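Local coordinates for protein apical membrane antigen 1 (Babesia divergens, PDB 4APM) that is a calcium-binding apical surface antigen that probably helps form the moving junction through which the parasite invades its host cell, at residues A[8-20]-A[328-340]. Sequence-based numbering, arbitrary orientation.
Sequences PKDIWGRYMAKFD and VIEETPNCLIIDA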
loop_
_atom_site.group_PDB
_atom_site.type_symbol
_atom_site.label_atom_id
_atom_site.label_comp_id
_atom_site.label_asym_id
_atom_site.label_seq_id
_atom_site.Cartn_x
_atom_site.Cartn_y
_atom_site.Cartn_z
ATOM N N PRO A 8 12.707 -15.551 -14.329
ATOM C CA PRO A 8 12.371 -14.276 -13.671
ATOM C C PRO A 8 11.541 -14.441 -12.399
ATOM O O PRO A 8 11.966 -13.996 -11.330
ATOM C CB PRO A 8 11.570 -13.535 -14.739
ATOM C CG PRO A 8 12.170 -14.012 -16.014
ATOM C CD PRO A 8 12.537 -15.461 -15.793
ATOM N N LYS A 9 10.383 -15.093 -12.504
ATOM C CA LYS A 9 9.616 -15.467 -11.312
ATOM C C LYS A 9 10.545 -15.987 -10.200
ATOM O O LYS A 9 10.431 -15.569 -9.048
ATOM C CB LYS A 9 8.537 -16.509 -11.656
ATOM C CG LYS A 9 7.498 -16.734 -10.564
ATOM C CD LYS A 9 6.574 -17.900 -10.912
ATOM C CE LYS A 9 5.402 -18.026 -9.940
ATOM N NZ LYS A 9 5.828 -18.420 -8.565
ATOM N N ASP A 10 11.484 -16.861 -10.568
ATOM C CA ASP A 10 12.409 -17.466 -9.606
ATOM C C ASP A 10 13.378 -16.467 -8.994
ATOM O O ASP A 10 13.484 -16.383 -7.785
ATOM C CB ASP A 10 13.181 -18.643 -10.223
ATOM C CG ASP A 10 12.284 -19.830 -10.545
ATOM O OD1 ASP A 10 11.262 -20.020 -9.850
ATOM O OD2 ASP A 10 12.594 -20.565 -11.508
ATOM N N ILE A 11 14.101 -15.713 -9.809
ATOM C CA ILE A 11 15.133 -14.860 -9.227
ATOM C C ILE A 11 14.557 -13.629 -8.495
ATOM O O ILE A 11 15.198 -13.062 -7.607
ATOM C CB ILE A 11 16.308 -14.536 -10.200
ATOM C CG1 ILE A 11 16.240 -13.099 -10.729
ATOM C CG2 ILE A 11 16.404 -15.565 -11.326
ATOM C CD1 ILE A 11 17.598 -12.442 -10.867
ATOM N N TRP A 12 13.298 -13.311 -8.779
ATOM C CA TRP A 12 12.594 -12.224 -8.092
ATOM C C TRP A 12 11.819 -12.686 -6.870
ATOM O O TRP A 12 11.367 -11.865 -6.058
ATOM C CB TRP A 12 11.667 -11.509 -9.070
ATOM C CG TRP A 12 12.372 -10.497 -9.933
ATOM C CD1 TRP A 12 12.740 -10.625 -11.272
ATOM C CD2 TRP A 12 12.765 -9.138 -9.556
ATOM N NE1 TRP A 12 13.327 -9.467 -11.729
ATOM C CE2 TRP A 12 13.383 -8.542 -10.741
ATOM C CE3 TRP A 12 12.664 -8.381 -8.397
ATOM C CZ2 TRP A 12 13.879 -7.253 -10.740
ATOM C CZ3 TRP A 12 13.193 -7.086 -8.402
ATOM C CH2 TRP A 12 13.794 -6.543 -9.547
ATOM N N GLY A 13 11.684 -14.001 -6.715
ATOM C CA GLY A 13 10.704 -14.583 -5.800
ATOM C C GLY A 13 10.819 -14.115 -4.361
ATOM O O GLY A 13 9.821 -13.892 -3.694
ATOM N N ARG A 14 12.037 -13.950 -3.873
ATOM C CA ARG A 14 12.218 -13.534 -2.493
ATOM C C ARG A 14 11.796 -12.080 -2.303
ATOM O O ARG A 14 11.034 -11.768 -1.379
ATOM C CB ARG A 14 13.650 -13.747 -2.018
ATOM C CG ARG A 14 13.746 -13.832 -0.504
ATOM C CD ARG A 14 15.121 -14.296 -0.034
ATOM N NE ARG A 14 15.845 -13.213 0.628
ATOM C CZ ARG A 14 16.829 -12.515 0.068
ATOM N NH1 ARG A 14 17.243 -12.805 -1.162
ATOM N NH2 ARG A 14 17.416 -11.539 0.747
ATOM N N TYR A 15 12.251 -11.212 -3.210
ATOM C CA TYR A 15 11.987 -9.786 -3.116
ATOM C C TYR A 15 10.495 -9.471 -3.316
ATOM O O TYR A 15 9.975 -8.501 -2.766
ATOM C CB TYR A 15 12.826 -9.016 -4.150
ATOM C CG TYR A 15 12.751 -7.497 -3.996
ATOM C CD1 TYR A 15 13.526 -6.824 -3.033
ATOM C CD2 TYR A 15 11.920 -6.736 -4.816
ATOM C CE1 TYR A 15 13.449 -5.435 -2.887
ATOM C CE2 TYR A 15 11.862 -5.355 -4.707
ATOM C CZ TYR A 15 12.600 -4.704 -3.733
ATOM O OH TYR A 15 12.477 -3.326 -3.606
ATOM N N MET A 16 9.853 -10.237 -4.190
ATOM C CA MET A 16 8.536 -9.879 -4.711
ATOM C C MET A 16 7.403 -10.492 -3.892
ATOM O O MET A 16 6.238 -10.197 -4.136
ATOM C CB MET A 16 8.390 -10.302 -6.178
ATOM C CG MET A 16 9.134 -9.422 -7.171
ATOM S SD MET A 16 8.827 -7.655 -6.952
ATOM C CE MET A 16 7.183 -7.503 -7.654
ATOM N N ALA A 17 7.742 -11.346 -2.930
ATOM C CA ALA A 17 6.721 -12.008 -2.111
ATOM C C ALA A 17 5.818 -10.984 -1.417
ATOM O O ALA A 17 4.598 -11.127 -1.415
ATOM C CB ALA A 17 7.351 -12.965 -1.104
ATOM N N LYS A 18 6.401 -9.907 -0.913
ATOM C CA LYS A 18 5.608 -8.890 -0.215
ATOM C C LYS A 18 4.486 -8.289 -1.106
ATOM O O LYS A 18 3.438 -7.865 -0.603
ATOM C CB LYS A 18 6.527 -7.799 0.354
ATOM C CG LYS A 18 7.257 -6.944 -0.679
ATOM C CD LYS A 18 8.163 -5.905 -0.002
ATOM C CE LYS A 18 9.532 -6.489 0.375
ATOM N NZ LYS A 18 10.322 -6.838 -0.863
ATOM N N PHE A 19 4.678 -8.302 -2.428
ATOM C CA PHE A 19 3.792 -7.559 -3.313
ATOM C C PHE A 19 2.523 -8.371 -3.578
ATOM O O PHE A 19 1.519 -7.863 -4.087
ATOM C CB PHE A 19 4.535 -7.173 -4.599
ATOM C CG PHE A 19 5.577 -6.103 -4.383
ATOM C CD1 PHE A 19 5.206 -4.758 -4.314
ATOM C CD2 PHE A 19 6.902 -6.443 -4.101
ATOM C CE1 PHE A 19 6.135 -3.770 -3.974
ATOM C CE2 PHE A 19 7.857 -5.448 -3.818
ATOM C CZ PHE A 19 7.471 -4.109 -3.750
ATOM N N ASP A 20 2.560 -9.633 -3.186
ATOM C CA ASP A 20 1.388 -10.471 -3.243
ATOM C C ASP A 20 0.544 -10.184 -2.002
ATOM O O ASP A 20 0.618 -10.898 -0.978
ATOM C CB ASP A 20 1.798 -11.940 -3.326
ATOM C CG ASP A 20 0.623 -12.866 -3.618
ATOM O OD1 ASP A 20 -0.555 -12.437 -3.514
ATOM O OD2 ASP A 20 0.898 -14.038 -3.932
ATOM N N VAL A 328 -2.833 2.177 -13.112
ATOM C CA VAL A 328 -3.237 1.244 -12.091
ATOM C C VAL A 328 -3.514 -0.157 -12.623
ATOM O O VAL A 328 -3.976 -0.319 -13.756
ATOM C CB VAL A 328 -4.201 1.826 -11.014
ATOM C CG1 VAL A 328 -4.512 3.295 -11.241
ATOM C CG2 VAL A 328 -5.415 0.945 -10.737
ATOM N N ILE A 329 -3.001 -1.149 -11.897
ATOM C CA ILE A 329 -3.008 -2.536 -12.345
ATOM C C ILE A 329 -3.687 -3.464 -11.335
ATOM O O ILE A 329 -3.809 -3.149 -10.167
ATOM C CB ILE A 329 -1.589 -3.065 -12.651
ATOM C CG1 ILE A 329 -0.698 -3.013 -11.397
ATOM C CG2 ILE A 329 -0.992 -2.327 -13.860
ATOM C CD1 ILE A 329 0.657 -3.687 -11.553
ATOM N N GLU A 330 -4.125 -4.619 -11.808
ATOM C CA GLU A 330 -4.878 -5.505 -10.963
ATOM C C GLU A 330 -4.349 -6.927 -10.951
ATOM O O GLU A 330 -4.923 -7.782 -10.286
ATOM C CB GLU A 330 -6.365 -5.484 -11.325
ATOM C CG GLU A 330 -6.725 -6.185 -12.634
ATOM C CD GLU A 330 -8.154 -5.873 -13.053
ATOM O OE1 GLU A 330 -9.004 -5.575 -12.175
ATOM O OE2 GLU A 330 -8.419 -5.872 -14.264
ATOM N N GLU A 331 -3.257 -7.171 -11.670
ATOM C CA GLU A 331 -2.599 -8.465 -11.626
ATOM C C GLU A 331 -1.457 -8.395 -10.631
ATOM O O GLU A 331 -0.807 -7.340 -10.482
ATOM C CB GLU A 331 -2.058 -8.848 -13.011
ATOM C CG GLU A 331 -3.123 -8.964 -14.101
ATOM C CD GLU A 331 -2.523 -9.104 -15.502
ATOM O OE1 GLU A 331 -1.358 -9.578 -15.625
ATOM O OE2 GLU A 331 -3.214 -8.733 -16.484
ATOM N N THR A 332 -1.175 -9.523 -9.992
ATOM C CA THR A 332 -0.147 -9.577 -8.970
ATOM C C THR A 332 1.231 -9.474 -9.623
ATOM O O THR A 332 1.542 -10.238 -10.514
ATOM C CB THR A 332 -0.257 -10.878 -8.154
ATOM O OG1 THR A 332 -1.521 -10.916 -7.487
ATOM C CG2 THR A 332 0.839 -10.957 -7.114
ATOM N N PRO A 333 2.040 -8.480 -9.231
ATOM C CA PRO A 333 3.375 -8.430 -9.833
ATOM C C PRO A 333 4.271 -9.520 -9.251
ATOM O O PRO A 333 4.120 -9.882 -8.069
ATOM C CB PRO A 333 3.903 -7.057 -9.408
ATOM C CG PRO A 333 2.705 -6.288 -8.948
ATOM C CD PRO A 333 1.751 -7.299 -8.404
ATOM N N ASN A 334 5.190 -10.038 -10.066
ATOM C CA ASN A 334 6.209 -10.980 -9.573
ATOM C C ASN A 334 7.620 -10.694 -10.113
ATOM O O ASN A 334 8.554 -11.468 -9.873
ATOM C CB ASN A 334 5.799 -12.460 -9.801
ATOM C CG ASN A 334 5.770 -12.850 -11.278
ATOM O OD1 ASN A 334 6.468 -12.259 -12.102
ATOM N ND2 ASN A 334 4.953 -13.854 -11.616
ATOM N N CYS A 335 7.774 -9.546 -10.780
ATOM C CA CYS A 335 9.103 -8.978 -11.072
ATOM C C CYS A 335 9.011 -7.480 -11.371
ATOM O O CYS A 335 7.911 -6.920 -11.524
ATOM C CB CYS A 335 9.714 -9.688 -12.270
ATOM S SG CYS A 335 8.667 -9.508 -13.727
ATOM N N LEU A 336 10.170 -6.839 -11.482
ATOM C CA LEU A 336 10.245 -5.413 -11.781
ATOM C C LEU A 336 11.090 -5.209 -13.055
ATOM O O LEU A 336 11.955 -6.020 -13.354
ATOM C CB LEU A 336 10.866 -4.648 -10.600
ATOM C CG LEU A 336 10.231 -4.749 -9.204
ATOM C CD1 LEU A 336 10.994 -3.885 -8.212
ATOM C CD2 LEU A 336 8.758 -4.370 -9.210
ATOM N N ILE A 337 10.781 -4.155 -13.809
ATOM C CA ILE A 337 11.573 -3.690 -14.934
ATOM C C ILE A 337 12.226 -2.368 -14.506
ATOM O O ILE A 337 11.552 -1.512 -13.921
ATOM C CB ILE A 337 10.651 -3.395 -16.134
ATOM C CG1 ILE A 337 9.993 -4.667 -16.636
ATOM C CG2 ILE A 337 11.379 -2.632 -17.235
ATOM C CD1 ILE A 337 8.571 -4.840 -16.144
ATOM N N ILE A 338 13.525 -2.192 -14.747
ATOM C CA ILE A 338 14.119 -0.918 -14.383
ATOM C C ILE A 338 13.788 0.152 -15.425
ATOM O O ILE A 338 13.696 -0.135 -16.627
ATOM C CB ILE A 338 15.638 -0.985 -14.049
ATOM C CG1 ILE A 338 16.081 0.322 -13.383
ATOM C CG2 ILE A 338 16.483 -1.243 -15.291
ATOM C CD1 ILE A 338 17.581 0.505 -13.304
ATOM N N ASP A 339 13.512 1.357 -14.942
ATOM C CA ASP A 339 13.147 2.472 -15.798
ATOM C C ASP A 339 13.208 3.771 -14.994
ATOM O O ASP A 339 12.435 3.954 -14.069
ATOM C CB ASP A 339 11.746 2.266 -16.387
ATOM C CG ASP A 339 11.332 3.394 -17.302
ATOM O OD1 ASP A 339 12.013 3.609 -18.332
ATOM O OD2 ASP A 339 10.344 4.090 -16.982
ATOM N N ALA A 340 14.162 4.644 -15.321
ATOM C CA ALA A 340 14.386 5.883 -14.570
ATOM C C ALA A 340 13.146 6.746 -14.517
ATOM O O ALA A 340 12.488 6.945 -15.531
ATOM C CB ALA A 340 15.539 6.674 -15.186
HETATM O O HOH W 1 8.849 -13.593 -8.178
HETATM O O HOH W 2 4.371 -11.088 -5.745
HETATM O O HOH W 3 -1.947 -10.600 -4.971
#
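The N-terminal helix 8-16 of the AMA1 ectodomain (domains I-III) lies across the edge of a mixed sheet here, W12 and M16 packing on outer strand 335-339 where N334 and C335 form a classic beta bulge opposite G228; the axes make an angle of 99°. W12 lays one indole face on the strand backbone: C335 CB sits over the five-membered ring, 3.6 Å from its centroid, in a CH-pi contact, and L336 N lies over the ring system. The six-membered end reaches the L336 side chain, W12 CH2 to L336 CB 3.6 Å, while Y15 CE2 touches L336 CD1. W12 NE1 is hydrogen-bonded to T365 OG1, which probably helps set the turn of the indole. Bends at chi2 and chi3 turn M16 CE against P333 CB (3.7 Å), with L336 CD2 alongside. Three waters bridge the segments: one donates to K9 O and N334 O, a second to M16 O and P333 O (2.6 Å each), and a third joins D20 OD1 to T332 OG1. The C335-C235 disulfide ties the edge strand to strand 234-237 of its own sheet; the helix rests on that edge strand through apolar side chains, and water satisfies the facing carbonyls.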